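Local coordinates for protein putative thioesterase (Novosphingobium aromaticivorans, PDB 3CJY) that probably hydrolyses acyl-CoA thioesters, as a putative thioesterase with two domains of the hotdog family, and carries a bound calcium ion, at residues Q235-L240 / T250-L255; D186-A191 / M224-S229; S180-A185 / N207-T212; L120-P125 / R163-L168. One frame throughout, in Å; residues are numbered along the deposited sequence.

Followed from the N terminus, contact 4 closes first: 120-125, in the run between strands 116-117 and 149-153, rests on strand 163-170. The next two cross, because contact 3 opens at 180-185 and contact 2 at 186-191, after which contact 3 closes at 207-212 and contact 2 at 224-229. Both bring helical turns onto the C-terminal hotdog sheet, and a side-chain hydrogen bond joins the two. Contact 1 comes last, a local hairpin of 235-240 and 250-255. Its strands lie between those of contacts 2 and 3, so backbone pairing runs from 163-170 through 220-230, 233-241 and 247-256 to 203-211.

Contact 1. Residues Q235-L240 / T250-L255; sequences QGQVTL and TGAQSL
Gly-236 and Gln-253 form one hydrogen-bonded pair of an antiparallel beta hairpin in the C-terminal hotdog domain, and Val-238 with Gly-251 forms the next. The strand segments run at 165° to each other. Backbone bonds supply the main evidence: Gly-236 N to Gln-253 O is 2.9 Å and Gln-253 N to Gly-236 O 3.0 Å, while Val-238 N to Gly-251 O is 2.9 Å and Gly-251 N to Val-238 O 2.8 Å. Between them Ala-252 CA makes a bent CA-H...O contact with Gly-236 O, 3.2 Å away.

Polar side chains work on the face that carries Gln-235, Gln-237 and Thr-250. The Gln-237 chain bends at chi2 (81°), which brings NE2 to a lone pair of Gln-235 OE1 at 2.9 Å, in the carbonyl plane. That oxygen also accepts from Thr-250 OG1 of the second subunit, so two donors grip OE1, while NE2 of Gln-235 bonds to Arg-210 O and Thr-212 OG1 of that subunit. With an alanine in place of Gln-237, Gln-235 OE1 would probably have one donor fewer and Ala-252 CB would lose an apolar neighbour.

Apolar packing is light. Gln-237 CG meets Ala-252 CB at 4.1 Å. On the other face, toward helix 178-185, Val-238 holds CG1 between its backbone N and carbonyl carbon (chi1 59°), which lays that methyl 3.5 Å from Gly-251 O.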
loop_
_atom_site.group_PDB
_atom_site.type_symbol
_atom_site.label_atom_id
_atom_site.label_comp_id
_atom_site.label_asym_id
_atom_site.label_seq_id
_atom_site.Cartn_x
_atom_site.Cartn_y
_atom_site.Cartn_z
ATOM N N GLN A 235 2.565 11.083 -2.891
ATOM C CA GLN A 235 1.920 9.924 -2.271
ATOM C C GLN A 235 0.906 10.407 -1.257
ATOM O O GLN A 235 0.959 11.519 -0.777
ATOM C CB GLN A 235 2.920 9.024 -1.604
ATOM C CG GLN A 235 3.760 9.705 -0.519
ATOM C CD GLN A 235 4.568 8.689 0.248
ATOM O OE1 GLN A 235 3.983 7.855 0.921
ATOM N NE2 GLN A 235 5.900 8.706 0.099
ATOM N N GLY A 236 -0.042 9.524 -0.997
ATOM C CA GLY A 236 -1.104 9.761 -0.034
ATOM C C GLY A 236 -1.532 8.485 0.653
ATOM O O GLY A 236 -1.408 7.383 0.135
ATOM N N GLN A 237 -2.073 8.703 1.847
ATOM C CA GLN A 237 -2.642 7.674 2.687
ATOM C C GLN A 237 -4.013 8.132 3.176
ATOM O O GLN A 237 -4.265 9.332 3.421
ATOM C CB GLN A 237 -1.744 7.420 3.881
ATOM C CG GLN A 237 -0.407 6.745 3.503
ATOM C CD GLN A 237 0.617 7.699 2.986
ATOM O OE1 GLN A 237 0.787 8.752 3.558
ATOM N NE2 GLN A 237 1.327 7.321 1.916
ATOM N N VAL A 238 -4.849 7.136 3.363
ATOM C CA VAL A 238 -6.263 7.340 3.800
ATOM C C VAL A 238 -6.718 6.277 4.783
ATOM O O VAL A 238 -6.308 5.110 4.696
ATOM C CB VAL A 238 -7.249 7.371 2.597
ATOM C CG1 VAL A 238 -7.195 6.060 1.775
ATOM C CG2 VAL A 238 -8.666 7.698 3.028
ATOM N N THR A 239 -7.491 6.724 5.767
ATOM C CA THR A 239 -8.177 5.835 6.712
ATOM C C THR A 239 -9.658 6.138 6.526
ATOM O O THR A 239 -10.064 7.310 6.418
ATOM C CB THR A 239 -7.760 6.065 8.170
ATOM O OG1 THR A 239 -6.352 5.873 8.328
ATOM C CG2 THR A 239 -8.497 5.131 9.134
ATOM N N LEU A 240 -10.412 5.057 6.414
ATOM C CA LEU A 240 -11.858 5.071 6.280
ATOM C C LEU A 240 -12.488 4.578 7.578
ATOM O O LEU A 240 -12.282 3.427 8.021
ATOM C CB LEU A 240 -12.299 4.217 5.100
ATOM C CG LEU A 240 -11.718 4.617 3.734
ATOM C CD1 LEU A 240 -12.199 3.616 2.653
ATOM C CD2 LEU A 240 -12.137 6.042 3.363
ATOM N N THR A 250 -7.941 1.016 5.441
ATOM C CA THR A 250 -6.954 2.037 5.077
ATOM C C THR A 250 -6.573 1.825 3.628
ATOM O O THR A 250 -6.835 0.782 3.050
ATOM C CB THR A 250 -5.668 2.002 5.901
ATOM O OG1 THR A 250 -5.006 0.751 5.697
ATOM C CG2 THR A 250 -5.933 2.144 7.407
ATOM N N GLY A 251 -5.967 2.848 3.048
ATOM C CA GLY A 251 -5.559 2.809 1.657
ATOM C C GLY A 251 -4.425 3.774 1.422
ATOM O O GLY A 251 -4.054 4.550 2.279
ATOM N N ALA A 252 -3.871 3.654 0.256
ATOM C CA ALA A 252 -2.776 4.522 -0.146
ATOM C C ALA A 252 -2.595 4.453 -1.636
ATOM O O ALA A 252 -3.082 3.560 -2.290
ATOM C CB ALA A 252 -1.499 4.107 0.546
ATOM N N GLN A 253 -1.885 5.448 -2.155
ATOM C CA GLN A 253 -1.494 5.503 -3.563
ATOM C C GLN A 253 -0.406 6.531 -3.792
ATOM O O GLN A 253 -0.138 7.385 -2.951
ATOM C CB GLN A 253 -2.638 5.889 -4.489
ATOM C CG GLN A 253 -3.219 7.292 -4.207
ATOM C CD GLN A 253 -4.342 7.652 -5.152
ATOM O OE1 GLN A 253 -4.121 8.377 -6.132
ATOM N NE2 GLN A 253 -5.536 7.129 -4.888
ATOM N N SER A 254 0.229 6.384 -4.944
ATOM C CA SER A 254 1.191 7.344 -5.467
ATOM C C SER A 254 0.556 7.967 -6.667
ATOM O O SER A 254 -0.275 7.341 -7.320
ATOM C CB SER A 254 2.528 6.701 -5.808
ATOM O OG SER A 254 3.102 6.184 -4.626
ATOM N N LEU A 255 0.927 9.201 -6.941
ATOM C CA LEU A 255 0.335 9.971 -8.024
ATOM C C LEU A 255 1.357 10.695 -8.861
ATOM O O LEU A 255 2.394 11.143 -8.366
ATOM C CB LEU A 255 -0.623 11.016 -7.448
ATOM C CG LEU A 255 -1.766 10.646 -6.469
ATOM C CD1 LEU A 255 -1.378 10.921 -5.027
ATOM C CD2 LEU A 255 -3.041 11.437 -6.801
#

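Contact 2. Residues D186-A191 / M224-S229; sequences DFLPIA and MIIPSS
Phe-187 O is approached by three groups, one of them Met-224 from across the contact. In the hotdog fold the sheet, here strand 220-230, packs against the helix, here 188-196. Ile-190 N donates to this oxygen at 3.0 Å and Ala-191 N gives it a weak bond at 3.4 Å, both belonging to the first turn of that helix. The selenium of Met-224, a selenomethionine, lies 3.3 Å from the same Phe-187 O. The oxygen sits nearly in line with the prolonged CG-SE bond (about 163° at SE), an approach consistent with a weak attraction to the electron-poor end of that bond.

Met-224 reaches the turn with CG anti to its carbonyl carbon (chi1 -58°) and a chain that stays extended until it bends at chi3. Leu-188 runs past it in the opposite direction, and its CD2 comes within 3.6 Å of Met-224 CB. Ala-191 CB packs beside it, 3.9 Å from Met-224 CB. Leu-166 and Val-238, on the neighbouring strands, also touch the Met-224 side chain, which is thus buried between helix and sheet.

Two residues along, Ile-226 continues the apolar seam. Its CD1 meets Leu-188 CD2 at 4.1 Å, while farther on Ser-228 and Ser-229 pair with a strand of the second subunit and carry the sheet across the interface. Ile-226 CG1 rests against Ala-191, in the first turn of the helix, 3.7 Å from Ala-191 O and 4.0 Å from Ala-191 CB.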
loop_
_atom_site.group_PDB
_atom_site.type_symbol
_atom_site.label_atom_id
_atom_site.label_comp_id
_atom_site.label_asym_id
_atom_site.label_seq_id
_atom_site.Cartn_x
_atom_site.Cartn_y
_atom_site.Cartn_z
ATOM N N ASP A 186 -10.155 6.048 -2.972
ATOM C CA ASP A 186 -9.622 6.759 -4.148
ATOM C C ASP A 186 -10.067 8.222 -4.262
ATOM O O ASP A 186 -10.060 8.813 -5.351
ATOM C CB ASP A 186 -9.899 5.986 -5.413
ATOM C CG ASP A 186 -9.023 6.443 -6.602
ATOM O OD1 ASP A 186 -7.827 6.702 -6.410
ATOM O OD2 ASP A 186 -9.551 6.547 -7.732
ATOM N N PHE A 187 -10.384 8.820 -3.122
ATOM C CA PHE A 187 -10.595 10.252 -3.036
ATOM C C PHE A 187 -9.265 11.013 -2.744
ATOM O O PHE A 187 -9.219 12.231 -2.667
ATOM C CB PHE A 187 -11.650 10.587 -1.987
ATOM C CG PHE A 187 -13.060 10.565 -2.506
ATOM C CD1 PHE A 187 -13.606 9.401 -3.034
ATOM C CD2 PHE A 187 -13.852 11.715 -2.422
ATOM C CE1 PHE A 187 -14.881 9.365 -3.519
ATOM C CE2 PHE A 187 -15.164 11.688 -2.886
ATOM C CZ PHE A 187 -15.675 10.500 -3.424
ATOM N N LEU A 188 -8.160 10.279 -2.688
ATOM C CA LEU A 188 -6.862 10.918 -2.408
ATOM C C LEU A 188 -6.470 11.949 -3.459
ATOM O O LEU A 188 -5.784 12.885 -3.124
ATOM C CB LEU A 188 -5.730 9.908 -2.163
ATOM C CG LEU A 188 -5.650 9.402 -0.739
ATOM C CD1 LEU A 188 -4.788 8.166 -0.620
ATOM C CD2 LEU A 188 -5.152 10.528 0.195
ATOM N N PRO A 189 -6.826 11.738 -4.750
ATOM C CA PRO A 189 -6.472 12.842 -5.683
ATOM C C PRO A 189 -7.060 14.215 -5.284
ATOM O O PRO A 189 -6.453 15.257 -5.491
ATOM C CB PRO A 189 -6.958 12.306 -7.036
ATOM C CG PRO A 189 -6.900 10.809 -6.876
ATOM C CD PRO A 189 -7.303 10.534 -5.474
ATOM N N ILE A 190 -8.208 14.219 -4.623
ATOM C CA ILE A 190 -8.831 15.458 -4.149
ATOM C C ILE A 190 -7.973 16.029 -3.022
ATOM O O ILE A 190 -7.698 17.219 -2.982
ATOM C CB ILE A 190 -10.295 15.211 -3.682
ATOM C CG1 ILE A 190 -11.170 14.853 -4.904
ATOM C CG2 ILE A 190 -10.829 16.420 -2.957
ATOM C CD1 ILE A 190 -12.541 14.404 -4.535
ATOM N N ALA A 191 -7.445 15.149 -2.188
ATOM C CA ALA A 191 -6.584 15.582 -1.092
ATOM C C ALA A 191 -5.291 16.180 -1.675
ATOM O O ALA A 191 -4.752 17.169 -1.152
ATOM C CB ALA A 191 -6.224 14.411 -0.182
HETATM N N MSE A 224 -7.657 11.667 5.129
HETATM C CA MSE A 224 -6.528 11.672 4.207
HETATM C C MSE A 224 -5.385 12.568 4.540
HETATM O O MSE A 224 -5.532 13.648 5.139
HETATM C CB MSE A 224 -7.039 12.096 2.797
HETATM C CG MSE A 224 -8.127 11.210 2.238
HETATM SE SE MSE A 224 -8.855 11.634 0.539
HETATM C CE MSE A 224 -9.900 13.137 1.116
ATOM N N ILE A 225 -4.203 12.110 4.143
ATOM C CA ILE A 225 -3.010 12.933 4.240
ATOM C C ILE A 225 -2.169 12.769 2.978
ATOM O O ILE A 225 -2.038 11.660 2.427
ATOM C CB ILE A 225 -2.157 12.605 5.541
ATOM C CG1 ILE A 225 -1.013 13.590 5.709
ATOM C CG2 ILE A 225 -1.637 11.156 5.461
ATOM C CD1 ILE A 225 -0.356 13.581 7.095
ATOM N N ILE A 226 -1.588 13.873 2.530
ATOM C CA ILE A 226 -0.549 13.861 1.472
ATOM C C ILE A 226 0.715 14.312 2.209
ATOM O O ILE A 226 0.892 15.480 2.526
ATOM C CB ILE A 226 -0.836 14.880 0.322
ATOM C CG1 ILE A 226 -2.200 14.638 -0.308
ATOM C CG2 ILE A 226 0.257 14.765 -0.693
ATOM C CD1 ILE A 226 -2.362 13.261 -0.970
ATOM N N PRO A 227 1.601 13.360 2.560
ATOM C CA PRO A 227 2.698 13.769 3.417
ATOM C C PRO A 227 3.917 14.369 2.712
ATOM O O PRO A 227 4.677 15.131 3.312
ATOM C CB PRO A 227 3.093 12.438 4.104
ATOM C CG PRO A 227 2.831 11.432 3.077
ATOM C CD PRO A 227 1.525 11.897 2.426
ATOM N N SER A 228 4.089 14.026 1.463
ATOM C CA SER A 228 5.257 14.414 0.722
ATOM C C SER A 228 5.133 14.190 -0.808
ATOM O O SER A 228 4.277 13.458 -1.321
ATOM C CB SER A 228 6.447 13.617 1.242
ATOM O OG SER A 228 6.191 12.248 0.949
ATOM N N SER A 229 6.011 14.894 -1.503
ATOM C CA SER A 229 6.129 14.825 -2.962
ATOM C C SER A 229 7.545 15.207 -3.364
ATOM O O SER A 229 8.246 15.932 -2.654
ATOM C CB SER A 229 5.096 15.726 -3.641
ATOM O OG SER A 229 5.406 17.101 -3.463
#

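Contact 3. Residues S180-A185 / N207-T212; sequences SLAMFA and NSLRIT
Ala-182 and Leu-209 mark the closest backbone approach, CA to CA 6.5 Å, where the axis of helix segment 180-185 passes strand segment 207-211 at 9.0 Å and 135°. Leu-209 carries most of the contact. With CG opposite the backbone N (chi1 -167°) its two methyls rest on residues about one turn apart: CD2 lies 3.7 Å from Ala-182 CA, and CD1 is 3.6 Å from Ala-185 CB. The small alanines let the leucine come right up to the helix backbone. At the far end Leu-181 CD1 and Ile-211 CG2 touch loosely, 4.4 Å apart. Leu-45 and Met-41 of helix 37-52 also pack here, on Leu-209 and Ala-182 respectively, so the helices of both hotdog domains meet in this core.

One water bridges the polar atoms, donating to Ala-182 O at 2.8 Å and to Asn-207 OD1 at 2.8 Å. Asn-207 ND2 gives its hydrogen to Asp-186 OD1, which fixes which end of the amide is which. The chemistry implies a helix-to-sheet join set by the fit of methyl groups, with the direct contacts apolar and a single water linking the helix carbonyl to the strand.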
loop_
_atom_site.group_PDB
_atom_site.type_symbol
_atom_site.label_atom_id
_atom_site.label_comp_id
_atom_site.label_asym_id
_atom_site.label_seq_id
_atom_site.Cartn_x
_atom_site.Cartn_y
_atom_site.Cartn_z
ATOM N N SER A 180 -17.521 -0.172 -1.713
ATOM C CA SER A 180 -17.682 1.210 -1.272
ATOM C C SER A 180 -16.395 1.762 -0.693
ATOM O O SER A 180 -16.015 2.869 -0.968
ATOM C CB SER A 180 -18.823 1.367 -0.239
ATOM O OG SER A 180 -20.070 1.107 -0.868
ATOM N N LEU A 181 -15.735 0.976 0.148
ATOM C CA LEU A 181 -14.469 1.406 0.781
ATOM C C LEU A 181 -13.347 1.642 -0.290
ATOM O O LEU A 181 -12.626 2.622 -0.257
ATOM C CB LEU A 181 -14.066 0.378 1.850
ATOM C CG LEU A 181 -15.012 0.266 3.060
ATOM C CD1 LEU A 181 -14.674 -0.957 3.896
ATOM C CD2 LEU A 181 -15.010 1.586 3.875
ATOM N N ALA A 182 -13.277 0.748 -1.284
ATOM C CA ALA A 182 -12.301 0.890 -2.338
ATOM C C ALA A 182 -12.556 2.214 -3.072
ATOM O O ALA A 182 -11.644 2.922 -3.431
ATOM C CB ALA A 182 -12.369 -0.298 -3.325
HETATM N N MSE A 183 -13.824 2.537 -3.290
HETATM C CA MSE A 183 -14.164 3.747 -4.035
HETATM C C MSE A 183 -13.791 4.990 -3.195
HETATM O O MSE A 183 -13.197 5.937 -3.692
HETATM C CB MSE A 183 -15.626 3.692 -4.483
HETATM C CG MSE A 183 -15.709 2.854 -5.755
HETATM SE SE MSE A 183 -17.511 2.580 -6.476
HETATM C CE MSE A 183 -17.979 1.385 -5.324
ATOM N N PHE A 184 -14.152 4.983 -1.910
ATOM C CA PHE A 184 -13.874 6.122 -1.051
ATOM C C PHE A 184 -12.381 6.347 -0.794
ATOM O O PHE A 184 -11.918 7.481 -0.574
ATOM C CB PHE A 184 -14.629 5.998 0.280
ATOM C CG PHE A 184 -16.130 6.163 0.158
ATOM C CD1 PHE A 184 -16.696 6.830 -0.929
ATOM C CD2 PHE A 184 -16.958 5.801 1.211
ATOM C CE1 PHE A 184 -18.089 7.100 -0.956
ATOM C CE2 PHE A 184 -18.350 6.025 1.158
ATOM C CZ PHE A 184 -18.895 6.654 0.048
ATOM N N ALA A 185 -11.618 5.246 -0.800
ATOM C CA ALA A 185 -10.166 5.291 -0.647
ATOM C C ALA A 185 -9.526 6.093 -1.793
ATOM O O ALA A 185 -8.504 6.724 -1.626
ATOM C CB ALA A 185 -9.532 3.839 -0.613
ATOM N N ASN A 207 -3.548 1.909 -6.644
ATOM C CA ASN A 207 -4.472 1.929 -5.511
ATOM C C ASN A 207 -4.111 0.721 -4.614
ATOM O O ASN A 207 -3.857 -0.388 -5.097
ATOM C CB ASN A 207 -5.959 1.755 -5.878
ATOM C CG ASN A 207 -6.730 3.071 -6.139
ATOM O OD1 ASN A 207 -7.981 3.065 -6.149
ATOM N ND2 ASN A 207 -6.018 4.173 -6.376
ATOM N N SER A 208 -4.097 0.972 -3.314
ATOM C CA SER A 208 -3.902 -0.071 -2.298
ATOM C C SER A 208 -5.022 0.083 -1.299
ATOM O O SER A 208 -5.377 1.202 -0.926
ATOM C CB SER A 208 -2.563 0.088 -1.590
ATOM O OG SER A 208 -2.339 -0.936 -0.614
ATOM N N LEU A 209 -5.572 -1.051 -0.866
ATOM C CA LEU A 209 -6.675 -1.084 0.162
ATOM C C LEU A 209 -6.451 -2.236 1.153
ATOM O O LEU A 209 -6.147 -3.371 0.736
ATOM C CB LEU A 209 -8.049 -1.243 -0.497
ATOM C CG LEU A 209 -9.263 -0.979 0.375
ATOM C CD1 LEU A 209 -9.396 0.515 0.689
ATOM C CD2 LEU A 209 -10.550 -1.549 -0.241
ATOM N N ARG A 210 -6.595 -1.927 2.442
ATOM C CA ARG A 210 -6.500 -2.937 3.496
ATOM C C ARG A 210 -7.790 -2.854 4.309
ATOM O O ARG A 210 -8.045 -1.859 4.977
ATOM C CB ARG A 210 -5.266 -2.682 4.379
ATOM C CG ARG A 210 -4.029 -2.636 3.572
ATOM C CD ARG A 210 -2.751 -2.459 4.378
ATOM N NE ARG A 210 -1.699 -2.176 3.439
ATOM C CZ ARG A 210 -1.136 -3.104 2.678
ATOM N NH1 ARG A 210 -1.461 -4.385 2.869
ATOM N NH2 ARG A 210 -0.207 -2.759 1.783
ATOM N N ILE A 211 -8.587 -3.921 4.271
ATOM C CA ILE A 211 -9.887 -3.887 4.924
ATOM C C ILE A 211 -9.868 -4.617 6.245
ATOM O O ILE A 211 -9.427 -5.774 6.300
ATOM C CB ILE A 211 -10.956 -4.549 4.039
ATOM C CG1 ILE A 211 -11.035 -3.795 2.702
ATOM C CG2 ILE A 211 -12.333 -4.602 4.772
ATOM C CD1 ILE A 211 -11.954 -4.472 1.689
ATOM N N THR A 212 -10.286 -3.942 7.308
ATOM C CA THR A 212 -10.450 -4.599 8.609
ATOM C C THR A 212 -11.907 -5.041 8.826
ATOM O O THR A 212 -12.182 -6.105 9.375
ATOM C CB THR A 212 -9.967 -3.714 9.785
ATOM O OG1 THR A 212 -8.553 -3.543 9.671
ATOM C CG2 THR A 212 -10.258 -4.342 11.155
HETATM O O HOH W 1 -9.047 2.054 -3.773
#

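Contact 4. Residues L120-P125 / R163-L168; sequences LAPPVP and RTRLWL
Arg-165 runs obliquely past Pro-122 and Val-124, and its chain can be followed outward from CB. With CG opposite the carbonyl carbon (chi1 -62°), CB and CG lead off the strand in an extended chain, and CD is the first atom to touch, 4.0 Å from Val-124 CG1. NE then passes Pro-122 CG at 3.8 Å while making a salt bridge with Asp-223. At the tip CZ faces the proline, 3.7 Å from Pro-122 CB, which stands over the centre of the guanidinium face. Arg-163 CD lies across the opposite face, nearer the rim, so the flat group is sandwiched while its charge is probably offset in part by Asp-223.

Trp-167 meets the C-terminal end of segment 120-125. Its NE1 donates to Pro-125 O at 2.9 Å with an N-H...O angle of 153°, and the oxygen lies at the ring edge, close to the indole plane. Val-124 CG2 approaches Trp-167 CZ2 obliquely at 3.8 Å. A phenylalanine at this position lacks the indole N-H, and Pro-125 O would probably be left without this donor and the loop less tightly fixed to the strand.

Pro-123 centres an inverse gamma turn that brings Pro-122 and Val-124 both onto the strand. The whole is a proline-rich connection laid over the sheet face turned away from the hotdog helices, consistent with a linker between the two hotdog domains.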
loop_
_atom_site.group_PDB
_atom_site.type_symbol
_atom_site.label_atom_id
_atom_site.label_comp_id
_atom_site.label_asym_id
_atom_site.label_seq_id
_atom_site.Cartn_x
_atom_site.Cartn_y
_atom_site.Cartn_z
ATOM N N LEU A 120 -7.320 5.639 17.096
ATOM C CA LEU A 120 -8.433 6.469 17.487
ATOM C C LEU A 120 -8.781 7.476 16.388
ATOM O O LEU A 120 -7.907 8.182 15.841
ATOM C CB LEU A 120 -8.077 7.213 18.776
ATOM C CG LEU A 120 -9.079 8.109 19.488
ATOM C CD1 LEU A 120 -10.285 7.325 20.035
ATOM C CD2 LEU A 120 -8.366 8.874 20.640
ATOM N N ALA A 121 -10.082 7.564 16.107
ATOM C CA ALA A 121 -10.613 8.472 15.097
ATOM C C ALA A 121 -10.345 9.950 15.444
ATOM O O ALA A 121 -10.372 10.333 16.637
ATOM C CB ALA A 121 -12.124 8.247 14.899
ATOM N N PRO A 122 -10.075 10.785 14.428
ATOM C CA PRO A 122 -9.874 12.199 14.755
ATOM C C PRO A 122 -11.186 12.820 15.260
ATOM O O PRO A 122 -12.267 12.389 14.858
ATOM C CB PRO A 122 -9.456 12.818 13.421
ATOM C CG PRO A 122 -10.030 11.886 12.362
ATOM C CD PRO A 122 -9.967 10.520 12.980
ATOM N N PRO A 123 -11.090 13.824 16.145
ATOM C CA PRO A 123 -12.293 14.379 16.742
ATOM C C PRO A 123 -13.029 15.399 15.899
ATOM O O PRO A 123 -13.238 16.518 16.319
ATOM C CB PRO A 123 -11.764 15.017 18.024
ATOM C CG PRO A 123 -10.434 15.423 17.730
ATOM C CD PRO A 123 -9.868 14.394 16.736
ATOM N N VAL A 124 -13.503 14.973 14.758
ATOM C CA VAL A 124 -14.191 15.874 13.818
ATOM C C VAL A 124 -15.669 16.007 14.211
ATOM O O VAL A 124 -16.191 15.160 14.899
ATOM C CB VAL A 124 -14.072 15.366 12.370
ATOM C CG1 VAL A 124 -12.614 15.144 11.969
ATOM C CG2 VAL A 124 -14.849 14.070 12.145
ATOM N N PRO A 125 -16.364 17.064 13.766
ATOM C CA PRO A 125 -17.792 17.148 14.034
ATOM C C PRO A 125 -18.535 16.042 13.332
ATOM O O PRO A 125 -18.061 15.539 12.347
ATOM C CB PRO A 125 -18.210 18.520 13.426
ATOM C CG PRO A 125 -16.919 19.230 13.106
ATOM C CD PRO A 125 -15.896 18.123 12.865
ATOM N N ARG A 163 -3.469 17.473 5.225
ATOM C CA ARG A 163 -4.665 16.688 5.494
ATOM C C ARG A 163 -5.948 17.221 4.876
ATOM O O ARG A 163 -6.157 18.433 4.740
ATOM C CB ARG A 163 -4.861 16.468 6.997
ATOM C CG ARG A 163 -3.694 15.802 7.735
ATOM C CD ARG A 163 -4.017 15.536 9.156
ATOM N NE ARG A 163 -2.916 14.868 9.854
ATOM C CZ ARG A 163 -2.749 13.547 9.945
ATOM N NH1 ARG A 163 -3.569 12.708 9.370
ATOM N NH2 ARG A 163 -1.705 13.049 10.611
ATOM N N THR A 164 -6.800 16.264 4.550
ATOM C CA THR A 164 -8.173 16.505 4.055
ATOM C C THR A 164 -9.069 15.458 4.708
ATOM O O THR A 164 -8.794 14.247 4.636
ATOM C CB THR A 164 -8.263 16.468 2.537
ATOM O OG1 THR A 164 -7.517 17.568 1.982
ATOM C CG2 THR A 164 -9.726 16.516 2.062
ATOM N N ARG A 165 -10.094 15.943 5.403
ATOM C CA ARG A 165 -11.082 15.079 6.072
ATOM C C ARG A 165 -12.482 15.395 5.577
ATOM O O ARG A 165 -12.963 16.512 5.690
ATOM C CB ARG A 165 -10.991 15.209 7.574
ATOM C CG ARG A 165 -9.676 14.788 8.130
ATOM C CD ARG A 165 -9.444 15.154 9.569
ATOM N NE ARG A 165 -8.336 14.372 10.085
ATOM C CZ ARG A 165 -7.500 14.773 11.018
ATOM N NH1 ARG A 165 -7.616 15.992 11.510
ATOM N NH2 ARG A 165 -6.540 13.962 11.425
ATOM N N LEU A 166 -13.067 14.411 4.904
ATOM C CA LEU A 166 -14.400 14.526 4.317
ATOM C C LEU A 166 -15.351 13.454 4.864
ATOM O O LEU A 166 -14.947 12.305 5.065
ATOM C CB LEU A 166 -14.278 14.316 2.789
ATOM C CG LEU A 166 -13.333 15.236 2.049
ATOM C CD1 LEU A 166 -13.317 14.765 0.563
ATOM C CD2 LEU A 166 -13.808 16.630 2.115
ATOM N N TRP A 167 -16.606 13.834 5.072
ATOM C CA TRP A 167 -17.668 12.879 5.300
ATOM C C TRP A 167 -18.229 12.537 3.911
ATOM O O TRP A 167 -18.605 13.420 3.118
ATOM C CB TRP A 167 -18.790 13.421 6.194
ATOM C CG TRP A 167 -18.487 13.492 7.638
ATOM C CD1 TRP A 167 -18.296 14.620 8.371
ATOM C CD2 TRP A 167 -18.345 12.398 8.538
ATOM N NE1 TRP A 167 -18.078 14.301 9.678
ATOM C CE2 TRP A 167 -18.059 12.942 9.813
ATOM C CE3 TRP A 167 -18.411 11.028 8.411
ATOM C CZ2 TRP A 167 -17.896 12.133 10.954
ATOM C CZ3 TRP A 167 -18.235 10.231 9.537
ATOM C CH2 TRP A 167 -17.989 10.781 10.779
ATOM N N LEU A 168 -18.316 11.248 3.632
ATOM C CA LEU A 168 -18.821 10.744 2.356
ATOM C C LEU A 168 -19.976 9.789 2.555
ATOM O O LEU A 168 -19.966 8.979 3.447
ATOM C CB LEU A 168 -17.733 9.980 1.583
ATOM C CG LEU A 168 -16.444 10.744 1.311
ATOM C CD1 LEU A 168 -15.430 9.753 0.662
ATOM C CD2 LEU A 168 -16.672 11.993 0.470
#